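Nigritoxine (Vibrio nigripulchritudo, PDB 5M41) is a bacterial toxin active against crustaceans and insects, built on a fold that was new when its structure was determined. Local coordinates at residues T75-M89 / R170-R184. Sequence-based numbering, arbitrary orientation.
Sequences TVDIYTYGATNMFFM and RTINISELSKILVER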
loop_
_atom_site.group_PDB
_atom_site.type_symbol
_atom_site.label_atom_id
_atom_site.label_comp_id
_atom_site.label_asym_id
_atom_site.label_seq_id
_atom_site.Cartn_x
_atom_site.Cartn_y
_atom_site.Cartn_z
ATOM N N THR A 75 -46.972 -27.356 10.175
ATOM C CA THR A 75 -46.808 -26.602 11.412
ATOM C C THR A 75 -45.956 -27.365 12.439
ATOM O O THR A 75 -46.102 -28.577 12.596
ATOM C CB THR A 75 -48.182 -26.185 11.980
ATOM O OG1 THR A 75 -48.022 -25.043 12.823
ATOM C CG2 THR A 75 -48.841 -27.296 12.763
ATOM N N VAL A 76 -45.044 -26.668 13.113
ATOM C CA VAL A 76 -44.117 -27.336 14.027
ATOM C C VAL A 76 -44.049 -26.554 15.341
ATOM O O VAL A 76 -43.606 -25.395 15.359
ATOM C CB VAL A 76 -42.716 -27.491 13.393
ATOM C CG1 VAL A 76 -41.731 -28.141 14.350
ATOM C CG2 VAL A 76 -42.787 -28.301 12.115
ATOM N N ASP A 77 -44.510 -27.183 16.418
ATOM C CA ASP A 77 -44.510 -26.581 17.750
ATOM C C ASP A 77 -43.109 -26.525 18.359
ATOM O O ASP A 77 -42.347 -27.498 18.300
ATOM C CB ASP A 77 -45.413 -27.367 18.723
ATOM C CG ASP A 77 -46.891 -27.277 18.385
ATOM O OD1 ASP A 77 -47.281 -26.591 17.421
ATOM O OD2 ASP A 77 -47.683 -27.902 19.112
ATOM N N ILE A 78 -42.801 -25.393 18.982
ATOM C CA ILE A 78 -41.554 -25.197 19.724
ATOM C C ILE A 78 -41.936 -24.628 21.081
ATOM O O ILE A 78 -42.840 -23.805 21.162
ATOM C CB ILE A 78 -40.628 -24.163 19.017
ATOM C CG1 ILE A 78 -40.108 -24.701 17.681
ATOM C CG2 ILE A 78 -39.464 -23.772 19.907
ATOM C CD1 ILE A 78 -39.279 -25.967 17.777
ATOM N N TYR A 79 -41.258 -25.036 22.150
ATOM C CA TYR A 79 -41.436 -24.345 23.421
ATOM C C TYR A 79 -40.303 -23.335 23.609
ATOM O O TYR A 79 -39.139 -23.659 23.376
ATOM C CB TYR A 79 -41.427 -25.303 24.609
ATOM C CG TYR A 79 -42.404 -26.468 24.539
ATOM C CD1 TYR A 79 -43.637 -26.339 23.913
ATOM C CD2 TYR A 79 -42.104 -27.685 25.151
ATOM C CE1 TYR A 79 -44.537 -27.405 23.857
ATOM C CE2 TYR A 79 -42.996 -28.758 25.111
ATOM C CZ TYR A 79 -44.210 -28.608 24.463
ATOM O OH TYR A 79 -45.118 -29.646 24.404
ATOM N N THR A 80 -40.648 -22.138 24.076
ATOM C CA THR A 80 -39.664 -21.121 24.368
ATOM C C THR A 80 -39.455 -21.024 25.873
ATOM O O THR A 80 -40.303 -21.460 26.653
ATOM C CB THR A 80 -40.081 -19.744 23.814
ATOM O OG1 THR A 80 -41.364 -19.394 24.339
ATOM C CG2 THR A 80 -40.121 -19.783 22.295
ATOM N N TYR A 81 -38.320 -20.460 26.255
ATOM C CA TYR A 81 -37.863 -20.457 27.634
ATOM C C TYR A 81 -37.306 -19.088 27.929
ATOM O O TYR A 81 -36.780 -18.415 27.027
ATOM C CB TYR A 81 -36.663 -21.391 27.766
ATOM C CG TYR A 81 -36.896 -22.877 27.626
ATOM C CD1 TYR A 81 -37.926 -23.515 28.314
ATOM C CD2 TYR A 81 -36.022 -23.655 26.885
ATOM C CE1 TYR A 81 -38.115 -24.894 28.222
ATOM C CE2 TYR A 81 -36.195 -25.033 26.774
ATOM C CZ TYR A 81 -37.236 -25.641 27.450
ATOM O OH TYR A 81 -37.396 -26.992 27.364
ATOM N N GLY A 82 -37.327 -18.714 29.200
ATOM C CA GLY A 82 -36.481 -17.607 29.673
ATOM C C GLY A 82 -35.023 -18.031 29.730
ATOM O O GLY A 82 -34.418 -18.008 30.790
ATOM N N ALA A 83 -34.445 -18.404 28.584
ATOM C CA ALA A 83 -33.078 -18.902 28.545
ATOM C C ALA A 83 -32.474 -18.549 27.195
ATOM O O ALA A 83 -33.068 -18.844 26.173
ATOM C CB ALA A 83 -33.055 -20.427 28.760
ATOM N N THR A 84 -31.296 -17.938 27.183
ATOM C CA THR A 84 -30.692 -17.502 25.925
ATOM C C THR A 84 -30.224 -18.722 25.115
ATOM O O THR A 84 -29.764 -19.699 25.692
ATOM C CB THR A 84 -29.544 -16.545 26.232
ATOM O OG1 THR A 84 -30.035 -15.490 27.075
ATOM C CG2 THR A 84 -28.927 -15.972 24.952
ATOM N N ASN A 85 -30.402 -18.697 23.798
ATOM C CA ASN A 85 -29.889 -19.769 22.911
ATOM C C ASN A 85 -30.601 -21.118 23.029
ATOM O O ASN A 85 -30.112 -22.128 22.500
ATOM C CB ASN A 85 -28.393 -19.997 23.148
ATOM C CG ASN A 85 -27.551 -18.763 22.805
ATOM O OD1 ASN A 85 -27.771 -18.116 21.773
ATOM N ND2 ASN A 85 -26.577 -18.443 23.663
ATOM N N MET A 86 -31.707 -21.159 23.759
ATOM C CA MET A 86 -32.345 -22.443 24.096
ATOM C C MET A 86 -33.814 -22.471 23.797
ATOM O O MET A 86 -34.515 -21.445 23.893
ATOM C CB MET A 86 -32.132 -22.764 25.582
ATOM C CG MET A 86 -30.668 -22.927 25.974
ATOM S SD MET A 86 -30.430 -23.106 27.757
ATOM C CE MET A 86 -31.443 -24.565 28.032
ATOM N N PHE A 87 -34.282 -23.654 23.410
ATOM C CA PHE A 87 -35.693 -23.899 23.143
ATOM C C PHE A 87 -35.905 -25.415 23.172
ATOM O O PHE A 87 -34.942 -26.161 23.232
ATOM C CB PHE A 87 -36.137 -23.307 21.779
ATOM C CG PHE A 87 -35.328 -23.801 20.600
ATOM C CD1 PHE A 87 -35.727 -24.934 19.874
ATOM C CD2 PHE A 87 -34.159 -23.134 20.209
ATOM C CE1 PHE A 87 -34.986 -25.396 18.787
ATOM C CE2 PHE A 87 -33.418 -23.599 19.109
ATOM C CZ PHE A 87 -33.837 -24.711 18.396
ATOM N N PHE A 88 -37.166 -25.846 23.134
ATOM C CA PHE A 88 -37.522 -27.282 23.145
ATOM C C PHE A 88 -38.315 -27.671 21.912
ATOM O O PHE A 88 -39.213 -26.926 21.479
ATOM C CB PHE A 88 -38.384 -27.599 24.370
ATOM C CG PHE A 88 -38.397 -29.067 24.761
ATOM C CD1 PHE A 88 -37.307 -29.640 25.413
ATOM C CD2 PHE A 88 -39.518 -29.846 24.533
ATOM C CE1 PHE A 88 -37.323 -30.977 25.791
ATOM C CE2 PHE A 88 -39.545 -31.194 24.912
ATOM C CZ PHE A 88 -38.447 -31.748 25.557
ATOM N N MET A 89 -37.995 -28.841 21.360
ATOM C CA MET A 89 -38.749 -29.403 20.257
ATOM C C MET A 89 -39.496 -30.649 20.763
ATOM O O MET A 89 -38.921 -31.735 20.853
ATOM C CB MET A 89 -37.818 -29.758 19.106
ATOM C CG MET A 89 -36.845 -28.636 18.755
ATOM S SD MET A 89 -35.780 -29.146 17.403
ATOM C CE MET A 89 -37.030 -29.135 16.119
ATOM N N ARG A 170 -44.297 -21.654 27.127
ATOM C CA ARG A 170 -45.292 -21.402 26.092
ATOM C C ARG A 170 -44.867 -21.987 24.754
ATOM O O ARG A 170 -43.682 -22.229 24.512
ATOM C CB ARG A 170 -45.787 -19.942 26.029
ATOM C CG ARG A 170 -44.833 -18.906 25.492
ATOM C CD ARG A 170 -44.904 -18.630 23.987
ATOM N NE ARG A 170 -43.624 -17.981 23.644
ATOM C CZ ARG A 170 -43.457 -16.802 23.052
ATOM N NH1 ARG A 170 -44.484 -16.080 22.599
ATOM N NH2 ARG A 170 -42.221 -16.364 22.877
ATOM N N THR A 171 -45.859 -22.247 23.921
ATOM C CA THR A 171 -45.686 -22.866 22.612
ATOM C C THR A 171 -45.768 -21.827 21.510
ATOM O O THR A 171 -46.641 -20.984 21.517
ATOM C CB THR A 171 -46.781 -23.933 22.406
ATOM O OG1 THR A 171 -46.732 -24.835 23.510
ATOM C CG2 THR A 171 -46.585 -24.710 21.093
ATOM N N ILE A 172 -44.828 -21.877 20.580
ATOM C CA ILE A 172 -44.863 -21.037 19.387
ATOM C C ILE A 172 -44.711 -21.944 18.179
ATOM O O ILE A 172 -44.284 -23.094 18.315
ATOM C CB ILE A 172 -43.690 -20.022 19.360
ATOM C CG1 ILE A 172 -42.336 -20.761 19.332
ATOM C CG2 ILE A 172 -43.798 -19.060 20.529
ATOM C CD1 ILE A 172 -41.110 -19.893 19.067
ATOM N N ASN A 173 -45.092 -21.448 17.015
ATOM C CA ASN A 173 -44.674 -22.082 15.779
ATOM C C ASN A 173 -43.182 -21.779 15.499
ATOM O O ASN A 173 -42.676 -20.698 15.844
ATOM C CB ASN A 173 -45.540 -21.612 14.615
ATOM C CG ASN A 173 -45.304 -22.432 13.361
ATOM O OD1 ASN A 173 -44.916 -21.902 12.316
ATOM N ND2 ASN A 173 -45.507 -23.743 13.469
ATOM N N ILE A 174 -42.492 -22.738 14.880
ATOM C CA ILE A 174 -41.060 -22.662 14.674
ATOM C C ILE A 174 -40.635 -21.455 13.804
ATOM O O ILE A 174 -39.518 -20.955 13.957
ATOM C CB ILE A 174 -40.460 -24.005 14.140
ATOM C CG1 ILE A 174 -38.929 -23.988 14.263
ATOM C CG2 ILE A 174 -40.889 -24.288 12.701
ATOM C CD1 ILE A 174 -38.273 -25.357 14.146
ATOM N N SER A 175 -41.530 -20.988 12.929
ATOM C CA SER A 175 -41.274 -19.816 12.088
ATOM C C SER A 175 -41.097 -18.542 12.944
ATOM O O SER A 175 -40.602 -17.531 12.464
ATOM C CB SER A 175 -42.420 -19.633 11.100
ATOM O OG SER A 175 -43.628 -19.379 11.807
ATOM N N GLU A 176 -41.505 -18.593 14.207
ATOM C CA GLU A 176 -41.402 -17.429 15.084
ATOM C C GLU A 176 -40.141 -17.478 15.978
ATOM O O GLU A 176 -39.871 -16.553 16.739
ATOM C CB GLU A 176 -42.674 -17.272 15.940
ATOM C CG GLU A 176 -43.981 -17.167 15.143
ATOM C CD GLU A 176 -43.940 -16.086 14.061
ATOM O OE1 GLU A 176 -43.654 -14.912 14.404
ATOM O OE2 GLU A 176 -44.194 -16.411 12.866
ATOM N N LEU A 177 -39.366 -18.546 15.858
ATOM C CA LEU A 177 -38.320 -18.854 16.829
ATOM C C LEU A 177 -37.122 -17.905 16.746
ATOM O O LEU A 177 -36.651 -17.415 17.773
ATOM C CB LEU A 177 -37.882 -20.316 16.713
ATOM C CG LEU A 177 -36.761 -20.838 17.624
ATOM C CD1 LEU A 177 -37.083 -20.653 19.125
ATOM C CD2 LEU A 177 -36.426 -22.287 17.296
ATOM N N SER A 178 -36.610 -17.658 15.541
ATOM C CA SER A 178 -35.375 -16.890 15.460
ATOM C C SER A 178 -35.588 -15.469 15.974
ATOM O O SER A 178 -34.706 -14.901 16.578
ATOM C CB SER A 178 -34.770 -16.948 14.048
ATOM O OG SER A 178 -35.591 -16.253 13.116
ATOM N N LYS A 179 -36.797 -14.932 15.811
ATOM C CA LYS A 179 -37.121 -13.600 16.310
ATOM C C LYS A 179 -37.062 -13.612 17.845
ATOM O O LYS A 179 -36.477 -12.721 18.455
ATOM C CB LYS A 179 -38.530 -13.202 15.844
ATOM C CG LYS A 179 -39.053 -11.859 16.363
ATOM C CD LYS A 179 -40.118 -11.304 15.398
ATOM C CE LYS A 179 -40.331 -9.796 15.519
ATOM N NZ LYS A 179 -40.771 -9.396 16.883
ATOM N N ILE A 180 -37.689 -14.618 18.456
ATOM C CA ILE A 180 -37.755 -14.705 19.918
ATOM C C ILE A 180 -36.347 -14.846 20.483
ATOM O O ILE A 180 -36.051 -14.275 21.524
ATOM C CB ILE A 180 -38.670 -15.867 20.436
ATOM C CG1 ILE A 180 -40.132 -15.769 19.932
ATOM C CG2 ILE A 180 -38.682 -15.953 21.981
ATOM C CD1 ILE A 180 -40.753 -14.403 20.050
ATOM N N LEU A 181 -35.497 -15.634 19.824
ATOM C CA LEU A 181 -34.096 -15.805 20.286
ATOM C C LEU A 181 -33.300 -14.512 20.248
ATOM O O LEU A 181 -32.524 -14.222 21.167
ATOM C CB LEU A 181 -33.374 -16.885 19.468
ATOM C CG LEU A 181 -33.808 -18.329 19.760
ATOM C CD1 LEU A 181 -33.489 -19.224 18.567
ATOM C CD2 LEU A 181 -33.142 -18.881 21.014
ATOM N N VAL A 182 -33.475 -13.750 19.181
ATOM C CA VAL A 182 -32.854 -12.410 19.073
ATOM C C VAL A 182 -33.341 -11.527 20.211
ATOM O O VAL A 182 -32.526 -10.869 20.883
ATOM C CB VAL A 182 -33.164 -11.753 17.711
ATOM C CG1 VAL A 182 -32.857 -10.239 17.712
ATOM C CG2 VAL A 182 -32.368 -12.471 16.616
ATOM N N GLU A 183 -34.655 -11.536 20.459
ATOM C CA GLU A 183 -35.194 -10.660 21.511
ATOM C C GLU A 183 -34.724 -11.146 22.882
ATOM O O GLU A 183 -34.492 -10.344 23.758
ATOM C CB GLU A 183 -36.739 -10.568 21.433
ATOM C CG GLU A 183 -37.209 -9.719 20.246
ATOM C CD GLU A 183 -38.623 -10.040 19.747
ATOM O OE1 GLU A 183 -39.141 -11.161 19.945
ATOM O OE2 GLU A 183 -39.210 -9.169 19.081
ATOM N N ARG A 184 -34.596 -12.459 23.063
ATOM C CA ARG A 184 -34.063 -12.994 24.330
ATOM C C ARG A 184 -32.614 -12.565 24.591
ATOM O O ARG A 184 -32.271 -12.161 25.692
ATOM C CB ARG A 184 -34.235 -14.536 24.392
ATOM C CG ARG A 184 -33.430 -15.217 25.496
ATOM C CD ARG A 184 -33.857 -14.808 26.903
ATOM N NE ARG A 184 -32.800 -15.146 27.838
ATOM C CZ ARG A 184 -32.910 -15.127 29.158
ATOM N NH1 ARG A 184 -34.044 -14.753 29.745
ATOM N NH2 ARG A 184 -31.852 -15.456 29.890
HETATM O O HOH W 1 -47.056 -24.590 15.552
HETATM O O HOH W 2 -42.097 -20.133 28.207
HETATM O O HOH W 3 -30.918 -16.208 22.200
#
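Ile78 and Ile172 join two antiparallel strands through a reciprocal pair of backbone bonds, Ile78 N to Ile172 O and Ile172 N to Ile78 O. Where strand 170-173 gives way to a 3-10 turn, Ile174 N still donates to Val76 O, so the pairing runs into the turn that starts the helix. One water carries the seam on, donating to Asp77 OD1 and accepting from Asn173 ND2; away from the strands, another joins Asn85 N to Leu181 O, linking the turn to the helix.

Two arginine–threonine bonds add side-chain links. Arg170 NE meets Thr80 OG1 at 2.8 Å, almost perfectly straight (178°) and in the guanidinium plane, while Ile172 CG2 lies over one face of that group. Its counterpart, within the helix, is Arg184, whose NE reaches Thr84 OG1 at 2.9 Å; the guanidinium lays one face over the Gly82–Ala83 peptide. Glu135 forms a salt bridge with NH2 of Arg184, and His188 hydrogen-bonds Thr84 OG1, so each partner of this bond has a further one outside the two segments.

Apolar side chains fill the layer between sheet and helix. Leu177 holds CG anti to its backbone nitrogen (chi1 178°), which sends the branch toward the sheet, where CD2 sits squarely over the Phe87 ring, 3.5 Å from the centroid, in a CH-pi contact. Its other methyl, CD1, touches Ile78 CG2 at 4.0 Å. Ile78 CG1 also rests on Ile174 CB at 3.6 Å, and Leu181 CD2 packs against the Asn85–Met86 backbone.

The result is an edge strand, 170-173, closing a five-stranded antiparallel sheet beside strand 77-80, with the following helix folded back to lie along one face of strands 77-80 and 86-90, nearly parallel to the first (9°). Helix 34-54 meets Leu177 through Ile45, helix 62-67 touches Val76 and Ile174, and strand 98-102 continues the sheet beyond strand 86-90.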